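Side-chain contacts in sortase family protein (Clostridium perfringens, PDB 4D70), which is a class D sortase, a cysteine transpeptidase that probably cleaves a sorting motif in surface proteins and passes the acyl fragment to an amine nucleophile: residues 111-116 / 168-173; 153-158 / 177-182; 62-67 / 73-78; 92-97 / 102-107. All coordinates share one frame; numbering follows the deposited sequence. Where two conformers were deposited one is given.

Contact 1: 111-116 / 168-173; sequences TINNEV and VTCTNR
A single side-chain amide, that of N113, clamps the backbone of C170 from both ends, joining the short strand 112-113 to the C-terminal end of strand 163-171, two strands that both pair with strand 101-109. N113 OD1 accepts from C170 N at 2.7 Å; the bond is nearly straight (166°) and uses a lone pair in the carbonyl plane. The other branch of the amide, ND2, donates to C170 O at 3.2 Å. That oxygen lies close to the amide plane of N113, but ND2 stands well above the carbonyl plane of C170, so this is the less well aligned bond of the two. Gripped at both its N and O atoms, the asparagine amide can hardly turn about its last torsion. With CG of N113 beside its own backbone N (chi1 -68°), the amide reaches the backbone of strand 163-171, and OD1 also rests 3.4 Å from T169 CB. C170 points its side chain at 111-116: SG lies 4.0 Å from T111 CA and equally far from N113 OD1. H108 of strand 101-109 packs against both N113 and C170, and R177 of strand 176-184 touches C170 as well. A cysteine at the end of one strand, with a histidine and an arginine from adjoining strands, is the hallmark of the sortase active site, whose catalytic residues these three probably are.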
loop_
_atom_site.group_PDB
_atom_site.type_symbol
_atom_site.label_atom_id
_atom_site.label_comp_id
_atom_site.label_asym_id
_atom_site.label_seq_id
_atom_site.Cartn_x
_atom_site.Cartn_y
_atom_site.Cartn_z
ATOM N N THR A 111 4.947 -9.987 -13.505
ATOM C CA THR A 111 3.663 -10.691 -13.599
ATOM C C THR A 111 3.323 -11.572 -12.378
ATOM O O THR A 111 2.406 -12.384 -12.450
ATOM C CB THR A 111 3.593 -11.569 -14.875
ATOM O OG1 THR A 111 4.559 -12.620 -14.788
ATOM C CG2 THR A 111 3.813 -10.741 -16.134
ATOM N N ILE A 112 4.033 -11.404 -11.272
ATOM C CA ILE A 112 3.809 -12.249 -10.096
ATOM C C ILE A 112 3.342 -11.455 -8.865
ATOM O O ILE A 112 4.072 -10.604 -8.318
ATOM C CB ILE A 112 5.088 -13.054 -9.767
ATOM C CG1 ILE A 112 5.620 -13.758 -11.038
ATOM C CG2 ILE A 112 4.830 -14.077 -8.668
ATOM C CD1 ILE A 112 4.685 -14.814 -11.642
ATOM N N ASN A 113 2.140 -11.794 -8.414
ATOM C CA ASN A 113 1.550 -11.155 -7.232
ATOM C C ASN A 113 2.287 -11.575 -6.004
ATOM O O ASN A 113 2.646 -12.757 -5.855
ATOM C CB ASN A 113 0.117 -11.604 -7.066
ATOM C CG ASN A 113 -0.766 -11.084 -8.159
ATOM O OD1 ASN A 113 -0.574 -9.964 -8.634
ATOM N ND2 ASN A 113 -1.713 -11.870 -8.594
ATOM N N ASN A 114 2.481 -10.632 -5.103
ATOM C CA ASN A 114 2.971 -10.966 -3.784
ATOM C C ASN A 114 1.967 -11.919 -3.147
ATOM O O ASN A 114 0.748 -11.707 -3.228
ATOM C CB ASN A 114 3.125 -9.720 -2.954
ATOM C CG ASN A 114 3.652 -10.014 -1.573
ATOM O OD1 ASN A 114 3.432 -11.072 -1.041
ATOM N ND2 ASN A 114 4.326 -9.040 -0.976
ATOM N N GLU A 115 2.486 -12.992 -2.566
ATOM C CA GLU A 115 1.601 -14.010 -2.091
ATOM C C GLU A 115 0.695 -13.392 -1.033
ATOM O O GLU A 115 -0.379 -13.926 -0.801
ATOM C CB GLU A 115 2.355 -15.231 -1.560
ATOM N N VAL A 116 1.105 -12.281 -0.402
ATOM C CA VAL A 116 0.266 -11.617 0.610
ATOM C C VAL A 116 -1.088 -11.202 0.028
ATOM O O VAL A 116 -2.072 -11.167 0.753
ATOM C CB VAL A 116 0.985 -10.398 1.261
ATOM C CG1 VAL A 116 1.014 -9.206 0.330
ATOM C CG2 VAL A 116 0.311 -9.997 2.555
ATOM N N VAL A 168 -2.613 -2.096 -6.589
ATOM C CA VAL A 168 -2.402 -2.668 -7.909
ATOM C C VAL A 168 -1.752 -4.054 -7.816
ATOM O O VAL A 168 -0.654 -4.187 -7.260
ATOM C CB VAL A 168 -1.416 -1.777 -8.728
ATOM C CG1 VAL A 168 -1.251 -2.293 -10.173
ATOM C CG2 VAL A 168 -1.925 -0.355 -8.736
ATOM N N THR A 169 -2.423 -5.054 -8.363
ATOM C CA THR A 169 -1.889 -6.420 -8.486
ATOM C C THR A 169 -2.144 -6.874 -9.902
ATOM O O THR A 169 -2.640 -6.107 -10.720
ATOM C CB THR A 169 -2.562 -7.399 -7.491
ATOM O OG1 THR A 169 -4.008 -7.368 -7.627
ATOM C CG2 THR A 169 -2.223 -7.069 -6.086
ATOM N N CYS A 170 -1.805 -8.129 -10.225
ATOM C CA CYS A 170 -2.049 -8.700 -11.543
ATOM C C CYS A 170 -3.242 -9.648 -11.556
ATOM O O CYS A 170 -3.590 -10.248 -10.557
ATOM C CB CYS A 170 -0.797 -9.526 -12.016
ATOM S SG CYS A 170 0.652 -8.491 -12.128
ATOM N N THR A 171 -3.779 -9.856 -12.735
ATOM C CA THR A 171 -4.783 -10.858 -12.949
ATOM C C THR A 171 -4.721 -11.345 -14.395
ATOM O O THR A 171 -3.944 -10.839 -15.214
ATOM C CB THR A 171 -6.184 -10.338 -12.555
ATOM O OG1 THR A 171 -7.104 -11.431 -12.553
ATOM C CG2 THR A 171 -6.682 -9.242 -13.521
ATOM N N ASN A 172 -5.479 -12.380 -14.655
ATOM C CA ASN A 172 -5.559 -12.980 -15.969
ATOM C C ASN A 172 -4.154 -13.451 -16.429
ATOM O O ASN A 172 -3.624 -12.999 -17.452
ATOM C CB ASN A 172 -6.157 -12.007 -16.953
ATOM C CG ASN A 172 -6.447 -12.647 -18.308
ATOM O OD1 ASN A 172 -6.594 -13.860 -18.412
ATOM N ND2 ASN A 172 -6.516 -11.829 -19.355
ATOM N N ARG A 173 -3.576 -14.350 -15.641
ATOM C CA ARG A 173 -2.313 -14.970 -15.992
ATOM C C ARG A 173 -1.289 -13.873 -16.225
ATOM O O ARG A 173 -0.472 -13.927 -17.138
ATOM C CB ARG A 173 -2.474 -15.914 -17.205
ATOM C CG ARG A 173 -3.370 -17.102 -16.875
ATOM C CD ARG A 173 -3.868 -17.871 -18.103
ATOM N NE ARG A 173 -2.768 -18.389 -18.913
ATOM C CZ ARG A 173 -2.144 -19.560 -18.722
ATOM N NH1 ARG A 173 -2.506 -20.385 -17.742
ATOM N NH2 ARG A 173 -1.140 -19.910 -19.520
#

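Contact 2: 153-158 / 177-182; sequences TDVLNQ and RYIVKA
V155, in the 3-10 turn 154-156, packs on I179 and K181 of strand 176-184; the turn belongs to the loop between strands 137-148 and 163-171, the β6/β7 loop of the sortase fold. The polar link is K181 NZ, which donates to V155 O over 2.8 Å from a position tilted 24° from the carbonyl plane. K181 runs out extended and bends only at its last torsion (chi4 -80°), which swings the ammonium group onto the carbonyl. N102 ND2 donates to this same oxygen, and T166 OG1 is a second partner of the ammonium, so this carbonyl is tied to strands 176-184 and 101-109, while the ammonium is also anchored to strand 163-171. Beside the bond lies an apolar contact: CG1 of V155 meets CG1 of I179 at 4.1 Å, the two branched side chains crossing at a slant. Further along, Q158 folds back on its own segment, NE2 reaching L156 O at 2.8 Å with the oxygen almost in its amide plane, while OE1 takes A95 N. On the strand side, I179 also packs on F146 of strand 137-148 and on T166 of strand 163-171. The turn thus rests over the middle of strand 176-184, with L156 reaching across to S104 of strand 101-109.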
loop_
_atom_site.group_PDB
_atom_site.type_symbol
_atom_site.label_atom_id
_atom_site.label_comp_id
_atom_site.label_asym_id
_atom_site.label_seq_id
_atom_site.Cartn_x
_atom_site.Cartn_y
_atom_site.Cartn_z
ATOM N N THR A 153 -1.756 3.969 -16.761
ATOM C CA THR A 153 -1.076 4.745 -15.764
ATOM C C THR A 153 -2.053 5.658 -14.956
ATOM O O THR A 153 -1.715 6.155 -13.864
ATOM C CB THR A 153 0.010 5.554 -16.518
ATOM O OG1 THR A 153 0.987 5.958 -15.601
ATOM C CG2 THR A 153 -0.585 6.741 -17.247
ATOM N N ASP A 154 -3.275 5.878 -15.484
ATOM C CA ASP A 154 -4.271 6.765 -14.810
ATOM C C ASP A 154 -4.678 6.245 -13.405
ATOM O O ASP A 154 -5.158 7.016 -12.578
ATOM C CB ASP A 154 -5.530 6.920 -15.611
ATOM C CG ASP A 154 -5.357 7.918 -16.756
ATOM O OD1 ASP A 154 -4.272 8.544 -16.842
ATOM O OD2 ASP A 154 -6.310 8.073 -17.541
ATOM N N VAL A 155 -4.461 4.963 -13.139
ATOM C CA VAL A 155 -4.838 4.425 -11.828
ATOM C C VAL A 155 -4.033 5.057 -10.728
ATOM O O VAL A 155 -4.452 5.000 -9.543
ATOM C CB VAL A 155 -4.705 2.886 -11.755
ATOM C CG1 VAL A 155 -5.564 2.233 -12.834
ATOM C CG2 VAL A 155 -3.278 2.396 -11.877
ATOM N N LEU A 156 -2.866 5.607 -11.092
ATOM C CA LEU A 156 -2.019 6.318 -10.157
ATOM C C LEU A 156 -2.274 7.826 -10.094
ATOM O O LEU A 156 -1.609 8.529 -9.296
ATOM C CB LEU A 156 -0.542 6.088 -10.476
ATOM C CG LEU A 156 -0.140 4.642 -10.603
ATOM C CD1 LEU A 156 1.342 4.547 -10.890
ATOM C CD2 LEU A 156 -0.475 3.920 -9.305
ATOM N N ASN A 157 -3.256 8.313 -10.822
ATOM C CA ASN A 157 -3.520 9.755 -10.796
ATOM C C ASN A 157 -3.839 10.268 -9.386
ATOM O O ASN A 157 -4.424 9.544 -8.560
ATOM C CB ASN A 157 -4.660 10.080 -11.742
ATOM C CG ASN A 157 -4.228 10.063 -13.200
ATOM O OD1 ASN A 157 -3.068 9.847 -13.525
ATOM N ND2 ASN A 157 -5.175 10.244 -14.078
ATOM N N GLN A 158 -3.463 11.513 -9.126
ATOM C CA GLN A 158 -3.624 12.195 -7.867
ATOM C C GLN A 158 -4.681 13.290 -7.965
ATOM O O GLN A 158 -4.411 14.373 -8.467
ATOM C CB GLN A 158 -2.293 12.832 -7.442
ATOM C CG GLN A 158 -1.163 11.808 -7.305
ATOM C CD GLN A 158 -1.494 10.732 -6.248
ATOM O OE1 GLN A 158 -1.561 11.047 -5.077
ATOM N NE2 GLN A 158 -1.595 9.465 -6.670
ATOM N N ARG A 177 -4.109 -5.950 -15.034
ATOM C CA ARG A 177 -3.932 -5.398 -13.698
ATOM C C ARG A 177 -5.235 -5.362 -12.973
ATOM O O ARG A 177 -6.246 -4.943 -13.530
ATOM C CB ARG A 177 -3.314 -3.996 -13.747
ATOM C CG ARG A 177 -1.906 -3.991 -14.380
ATOM C CD ARG A 177 -0.946 -4.893 -13.636
ATOM N NE ARG A 177 0.370 -5.044 -14.298
ATOM C CZ ARG A 177 0.773 -6.107 -15.003
ATOM N NH1 ARG A 177 -0.022 -7.159 -15.234
ATOM N NH2 ARG A 177 1.992 -6.118 -15.503
ATOM N N TYR A 178 -5.216 -5.790 -11.730
ATOM C CA TYR A 178 -6.415 -5.823 -10.904
ATOM C C TYR A 178 -6.237 -4.646 -9.943
ATOM O O TYR A 178 -5.201 -4.521 -9.250
ATOM C CB TYR A 178 -6.465 -7.141 -10.147
ATOM C CG TYR A 178 -7.762 -7.399 -9.403
ATOM C CD1 TYR A 178 -8.808 -8.049 -10.027
ATOM C CD2 TYR A 178 -7.905 -7.073 -8.072
ATOM C CE1 TYR A 178 -9.984 -8.324 -9.350
ATOM C CE2 TYR A 178 -9.113 -7.326 -7.379
ATOM C CZ TYR A 178 -10.107 -7.965 -8.003
ATOM O OH TYR A 178 -11.270 -8.225 -7.328
ATOM N N ILE A 179 -7.217 -3.774 -9.935
ATOM C CA ILE A 179 -7.196 -2.505 -9.211
ATOM C C ILE A 179 -8.272 -2.467 -8.135
ATOM O O ILE A 179 -9.432 -2.616 -8.404
ATOM C CB ILE A 179 -7.441 -1.347 -10.187
ATOM C CG1 ILE A 179 -6.531 -1.462 -11.456
ATOM C CG2 ILE A 179 -7.257 -0.011 -9.492
ATOM C CD1 ILE A 179 -5.052 -1.520 -11.163
ATOM N N VAL A 180 -7.875 -2.135 -6.918
ATOM C CA VAL A 180 -8.774 -1.894 -5.813
ATOM C C VAL A 180 -8.562 -0.449 -5.383
ATOM O O VAL A 180 -7.437 -0.081 -5.041
ATOM C CB VAL A 180 -8.442 -2.853 -4.669
ATOM C CG1 VAL A 180 -9.334 -2.590 -3.475
ATOM C CG2 VAL A 180 -8.661 -4.309 -5.091
ATOM N N LYS A 181 -9.639 0.321 -5.364
ATOM C CA LYS A 181 -9.627 1.690 -4.877
ATOM C C LYS A 181 -10.536 1.827 -3.678
ATOM O O LYS A 181 -11.579 1.125 -3.570
ATOM C CB LYS A 181 -10.057 2.665 -5.985
ATOM C CG LYS A 181 -8.945 2.746 -7.104
ATOM C CD LYS A 181 -9.238 3.861 -8.113
ATOM C CE LYS A 181 -8.067 4.154 -9.065
ATOM N NZ LYS A 181 -7.032 5.021 -8.425
ATOM N N ALA A 182 -10.178 2.753 -2.804
ATOM C CA ALA A 182 -10.852 2.896 -1.538
ATOM C C ALA A 182 -10.746 4.387 -1.152
ATOM O O ALA A 182 -9.776 5.077 -1.503
ATOM C CB ALA A 182 -10.192 2.007 -0.507
#

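Contact 3: 62-67 / 73-78; sequences ALIDIE and TVIAEG
The carbonyl O of A62 accepts the backbone N of I75 at 2.8 Å and also lies 3.4 Å from V74 CA, a C-H...O contact that supplements the main bond. T73 O is held in a similar way, by I64 N at 3.0 Å and by a second C-H...O contact from L63 CA, and T73 N returns a bond to I64 O. I64 and T73 therefore form an antiparallel hydrogen-bonded pair, and L63 and V74 the non-hydrogen-bonded pair next to it. The strand directions meet at 136°, well short of antiparallel, so the hairpin is strongly twisted. On the face carrying I64, T73 and I75, the side chains of I64 and T73 run side by side and touch through their methyls, CG2 to CG2 at 3.8 Å. I64 sends CG1 anti to its backbone N (chi1 -179°), which puts CG2 between N and the carbonyl carbon and close to T73. I75 also reaches I64, its CD1 3.8 Å from I64 CB. T73 OG1 bonds to E30 of helix 29-39, and D65 OD1 to ND1 of H72, the residue before T73 in strand 71-77. L63 and V74, on the opposite face, lie under L34 of that same helix, whereas I64 and I75 pack on I88 of strand 88-90, and A62 and I64 on I131 of strand 128-132, the neighbour on the other edge of strand 60-66.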
loop_
_atom_site.group_PDB
_atom_site.type_symbol
_atom_site.label_atom_id
_atom_site.label_comp_id
_atom_site.label_asym_id
_atom_site.label_seq_id
_atom_site.Cartn_x
_atom_site.Cartn_y
_atom_site.Cartn_z
ATOM N N ALA A 62 4.259 2.328 6.631
ATOM C CA ALA A 62 2.959 2.118 7.240
ATOM C C ALA A 62 2.763 0.628 7.433
ATOM O O ALA A 62 3.374 -0.203 6.751
ATOM C CB ALA A 62 1.832 2.666 6.327
ATOM N N LEU A 63 1.841 0.320 8.302
ATOM C CA LEU A 63 1.296 -0.975 8.392
ATOM C C LEU A 63 -0.007 -1.010 7.592
ATOM O O LEU A 63 -0.720 -0.015 7.460
ATOM C CB LEU A 63 0.918 -1.283 9.853
ATOM C CG LEU A 63 2.059 -1.264 10.912
ATOM C CD1 LEU A 63 1.445 -1.610 12.268
ATOM C CD2 LEU A 63 3.199 -2.230 10.586
ATOM N N ILE A 64 -0.287 -2.154 7.067
ATOM C CA ILE A 64 -1.548 -2.431 6.406
ATOM C C ILE A 64 -2.207 -3.638 7.047
ATOM O O ILE A 64 -1.606 -4.709 7.212
ATOM C CB ILE A 64 -1.352 -2.630 4.888
ATOM C CG1 ILE A 64 -2.706 -2.902 4.188
ATOM C CG2 ILE A 64 -0.372 -3.787 4.577
ATOM C CD1 ILE A 64 -2.668 -2.656 2.682
ATOM N N ASP A 65 -3.475 -3.482 7.395
ATOM C CA ASP A 65 -4.314 -4.576 7.880
ATOM C C ASP A 65 -5.598 -4.632 7.095
ATOM O O ASP A 65 -6.286 -3.628 6.959
ATOM C CB ASP A 65 -4.652 -4.333 9.358
ATOM C CG ASP A 65 -3.427 -4.379 10.230
ATOM O OD1 ASP A 65 -3.008 -5.517 10.539
ATOM O OD2 ASP A 65 -2.828 -3.311 10.497
ATOM N N ILE A 66 -5.873 -5.789 6.509
ATOM C CA ILE A 66 -7.127 -6.074 5.839
ATOM C C ILE A 66 -7.756 -7.337 6.422
ATOM O O ILE A 66 -7.411 -8.469 6.056
ATOM C CB ILE A 66 -6.934 -6.284 4.342
ATOM C CG1 ILE A 66 -6.038 -5.145 3.771
ATOM C CG2 ILE A 66 -8.253 -6.326 3.697
ATOM C CD1 ILE A 66 -5.738 -5.322 2.317
ATOM N N GLU A 67 -8.678 -7.120 7.337
ATOM C CA GLU A 67 -9.236 -8.200 8.142
ATOM C C GLU A 67 -9.858 -9.253 7.248
ATOM O O GLU A 67 -9.694 -10.424 7.505
ATOM C CB GLU A 67 -10.275 -7.671 9.154
ATOM C CG GLU A 67 -9.726 -6.669 10.178
ATOM C CD GLU A 67 -8.496 -7.172 10.930
ATOM O OE1 GLU A 67 -8.516 -8.389 11.293
ATOM O OE2 GLU A 67 -7.527 -6.356 11.140
ATOM N N THR A 73 0.558 -6.674 7.512
ATOM C CA THR A 73 1.972 -6.544 7.218
ATOM C C THR A 73 2.356 -5.086 7.107
ATOM O O THR A 73 1.754 -4.240 7.744
ATOM C CB THR A 73 2.383 -7.407 6.002
ATOM O OG1 THR A 73 3.810 -7.397 5.862
ATOM C CG2 THR A 73 1.779 -6.888 4.691
ATOM N N VAL A 74 3.418 -4.817 6.363
ATOM C CA VAL A 74 4.049 -3.533 6.296
ATOM C C VAL A 74 4.103 -3.105 4.827
ATOM O O VAL A 74 4.083 -3.950 3.939
ATOM C CB VAL A 74 5.497 -3.581 6.842
ATOM C CG1 VAL A 74 6.397 -4.467 5.974
ATOM C CG2 VAL A 74 6.098 -2.210 6.957
ATOM N N ILE A 75 4.142 -1.790 4.620
ATOM C CA ILE A 75 4.321 -1.193 3.316
ATOM C C ILE A 75 5.654 -0.559 3.251
ATOM O O ILE A 75 5.969 0.237 4.093
ATOM C CB ILE A 75 3.226 -0.193 2.985
ATOM C CG1 ILE A 75 1.870 -0.946 2.977
ATOM C CG2 ILE A 75 3.482 0.461 1.591
ATOM C CD1 ILE A 75 0.684 -0.033 3.025
ATOM N N ALA A 76 6.432 -0.917 2.229
ATOM C CA ALA A 76 7.763 -0.279 2.017
ATOM C C ALA A 76 7.684 0.877 1.045
ATOM O O ALA A 76 6.835 0.896 0.173
ATOM C CB ALA A 76 8.754 -1.307 1.490
ATOM N N GLU A 77 8.603 1.823 1.147
ATOM C CA GLU A 77 8.721 2.843 0.137
ATOM C C GLU A 77 9.320 2.349 -1.161
ATOM O O GLU A 77 10.264 1.589 -1.167
ATOM C CB GLU A 77 9.554 4.017 0.649
ATOM C CG GLU A 77 9.726 5.180 -0.331
ATOM C CD GLU A 77 8.433 5.888 -0.717
ATOM O OE1 GLU A 77 7.358 5.539 -0.192
ATOM O OE2 GLU A 77 8.480 6.801 -1.567
ATOM N N GLY A 78 8.726 2.765 -2.280
ATOM C CA GLY A 78 9.212 2.410 -3.584
ATOM C C GLY A 78 8.449 1.326 -4.276
ATOM O O GLY A 78 7.773 0.504 -3.636
#

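Contact 4: 92-97 / 102-107; sequences ENTAMP and NFSIAG
P97 lies over one face of the F103 ring, CG standing 3.8 Å from the ring centroid and 14° off the normal, a CH-pi contact that joins the loop 92-97 to strand 101-109. F103 carries CG anti to its backbone N (chi1 168°), and this rotamer sends the ring along the loop and beneath the proline. A95 O approaches the edge of the ring in its plane, 3.2 Å from CD1, and is also the acceptor of a C-H...O contact from F103 CA. H90 NE2 donates to this carbonyl, and the H90 ring meets that of F103 with the planes inclined to each other. One residue earlier, T94 places OG1 in the position between backbone N and carbonyl carbon (chi1 68°). There it accepts S104 N at 3.3 Å, a long bond, and is also hydrogen-bonded to F91 O, so the hydroxyl bridges two backbones. Its methyl, CG2, rests 3.8 Å from S104 CB. S104 turns its own hydroxyl back along the strand, OG donating to N102 O at 3.1 Å from well above the carbonyl plane; Q158 NE2 is another donor to that oxygen. Between these two anchors the A95 methyl sits against N102 N. I75 and I131 also pack on F103, making F103, with P97 over one face, part of the hydrophobic interior of the sortase beta-barrel.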
loop_
_atom_site.group_PDB
_atom_site.type_symbol
_atom_site.label_atom_id
_atom_site.label_comp_id
_atom_site.label_asym_id
_atom_site.label_seq_id
_atom_site.Cartn_x
_atom_site.Cartn_y
_atom_site.Cartn_z
ATOM N N GLU A 92 6.157 5.872 -5.764
ATOM C CA GLU A 92 6.966 7.036 -5.369
ATOM C C GLU A 92 6.260 8.389 -5.402
ATOM O O GLU A 92 6.347 9.187 -4.475
ATOM C CB GLU A 92 8.262 7.068 -6.253
ATOM C CG GLU A 92 9.214 5.871 -5.957
ATOM C CD GLU A 92 9.002 4.545 -6.785
ATOM O OE1 GLU A 92 7.891 4.311 -7.363
ATOM O OE2 GLU A 92 9.970 3.671 -6.819
ATOM N N ASN A 93 5.616 8.694 -6.474
ATOM C CA ASN A 93 5.065 10.055 -6.574
ATOM C C ASN A 93 3.582 10.123 -6.181
ATOM O O ASN A 93 2.851 10.993 -6.608
ATOM C CB ASN A 93 5.290 10.571 -7.984
ATOM C CG ASN A 93 6.770 10.643 -8.334
ATOM O OD1 ASN A 93 7.560 11.245 -7.625
ATOM N ND2 ASN A 93 7.146 9.982 -9.398
ATOM N N THR A 94 3.134 9.190 -5.359
ATOM C CA THR A 94 1.759 9.226 -4.904
ATOM C C THR A 94 1.648 9.668 -3.456
ATOM O O THR A 94 2.598 9.594 -2.679
ATOM C CB THR A 94 1.066 7.867 -5.139
ATOM O OG1 THR A 94 1.598 6.850 -4.296
ATOM C CG2 THR A 94 1.237 7.488 -6.603
ATOM N N ALA A 95 0.460 10.134 -3.102
ATOM C CA ALA A 95 0.182 10.577 -1.756
ATOM C C ALA A 95 0.619 9.578 -0.718
ATOM O O ALA A 95 0.638 8.349 -0.936
ATOM C CB ALA A 95 -1.314 10.832 -1.592
ATOM N N MET A 96 0.903 10.114 0.454
ATOM C CA MET A 96 1.139 9.297 1.640
ATOM C C MET A 96 -0.181 9.035 2.337
ATOM O O MET A 96 -1.233 9.648 2.033
ATOM C CB MET A 96 2.078 10.043 2.606
ATOM C CG MET A 96 3.515 10.061 2.123
ATOM S SD MET A 96 4.220 8.381 2.128
ATOM C CE MET A 96 5.889 8.577 1.547
ATOM N N PRO A 97 -0.196 8.058 3.242
ATOM C CA PRO A 97 -1.445 7.675 3.811
ATOM C C PRO A 97 -2.163 8.843 4.443
ATOM O O PRO A 97 -1.549 9.673 5.070
ATOM C CB PRO A 97 -1.048 6.633 4.860
ATOM C CG PRO A 97 0.203 6.054 4.325
ATOM C CD PRO A 97 0.906 7.173 3.653
ATOM N N ASN A 102 -4.015 10.166 -3.803
ATOM C CA ASN A 102 -4.323 8.748 -3.975
ATOM C C ASN A 102 -3.085 7.972 -3.596
ATOM O O ASN A 102 -2.192 7.803 -4.381
ATOM C CB ASN A 102 -4.788 8.555 -5.412
ATOM C CG ASN A 102 -4.705 7.119 -5.904
ATOM O OD1 ASN A 102 -4.828 6.194 -5.128
ATOM N ND2 ASN A 102 -4.544 6.938 -7.201
ATOM N N PHE A 103 -3.080 7.471 -2.365
ATOM C CA PHE A 103 -1.999 6.668 -1.804
ATOM C C PHE A 103 -2.024 5.314 -2.533
ATOM O O PHE A 103 -2.957 4.532 -2.334
ATOM C CB PHE A 103 -2.285 6.470 -0.283
ATOM C CG PHE A 103 -1.425 5.436 0.381
ATOM C CD1 PHE A 103 -0.030 5.541 0.348
ATOM C CD2 PHE A 103 -1.986 4.380 1.077
ATOM C CE1 PHE A 103 0.758 4.581 0.951
ATOM C CE2 PHE A 103 -1.194 3.407 1.665
ATOM C CZ PHE A 103 0.181 3.513 1.616
ATOM N N SER A 104 -0.995 5.073 -3.343
ATOM C CA SER A 104 -0.944 3.933 -4.216
ATOM C C SER A 104 0.121 2.915 -3.875
ATOM O O SER A 104 1.263 3.246 -3.560
ATOM C CB SER A 104 -0.707 4.374 -5.639
ATOM O OG SER A 104 -1.758 5.194 -6.074
ATOM N N ILE A 105 -0.289 1.657 -3.866
ATOM C CA ILE A 105 0.587 0.568 -3.470
ATOM C C ILE A 105 0.605 -0.517 -4.502
ATOM O O ILE A 105 -0.402 -0.764 -5.209
ATOM C CB ILE A 105 0.348 0.095 -2.042
ATOM C CG1 ILE A 105 -1.030 -0.447 -1.779
ATOM C CG2 ILE A 105 0.556 1.308 -1.138
ATOM C CD1 ILE A 105 -1.173 -1.146 -0.430
ATOM N N ALA A 106 1.745 -1.188 -4.607
ATOM C CA ALA A 106 1.964 -2.227 -5.651
ATOM C C ALA A 106 2.149 -3.530 -4.942
ATOM O O ALA A 106 2.936 -3.636 -3.988
ATOM C CB ALA A 106 3.205 -1.913 -6.463
ATOM N N GLY A 107 1.414 -4.522 -5.380
ATOM C CA GLY A 107 1.424 -5.822 -4.770
ATOM C C GLY A 107 1.786 -6.928 -5.730
ATOM O O GLY A 107 1.355 -8.055 -5.598
#

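How the contacts relate
From the N terminus, contact 3 comes first, closing the hairpin of strands 60-66 and 71-77. Contact 4 follows, folding the loop after strand 88-90 back on strand 101-109; I64 and I75 of contact 3 meet I105 and F103 of contact 4 in the interior. Contact 1 spans the longest stretch of chain, from 111-116 to 168-173, and crosses contact 2, because 153-158 lies within that span and 177-182 beyond it. Strands 163-171 and 176-184 pair directly, T169 O to Y178 N, so contacts 1 and 2 lie on neighbouring strands, which carry C170 and R177 respectively. G107 binds N114 and V168, and N102 binds N157 and Q158, linking contact 4 to contacts 1 and 2.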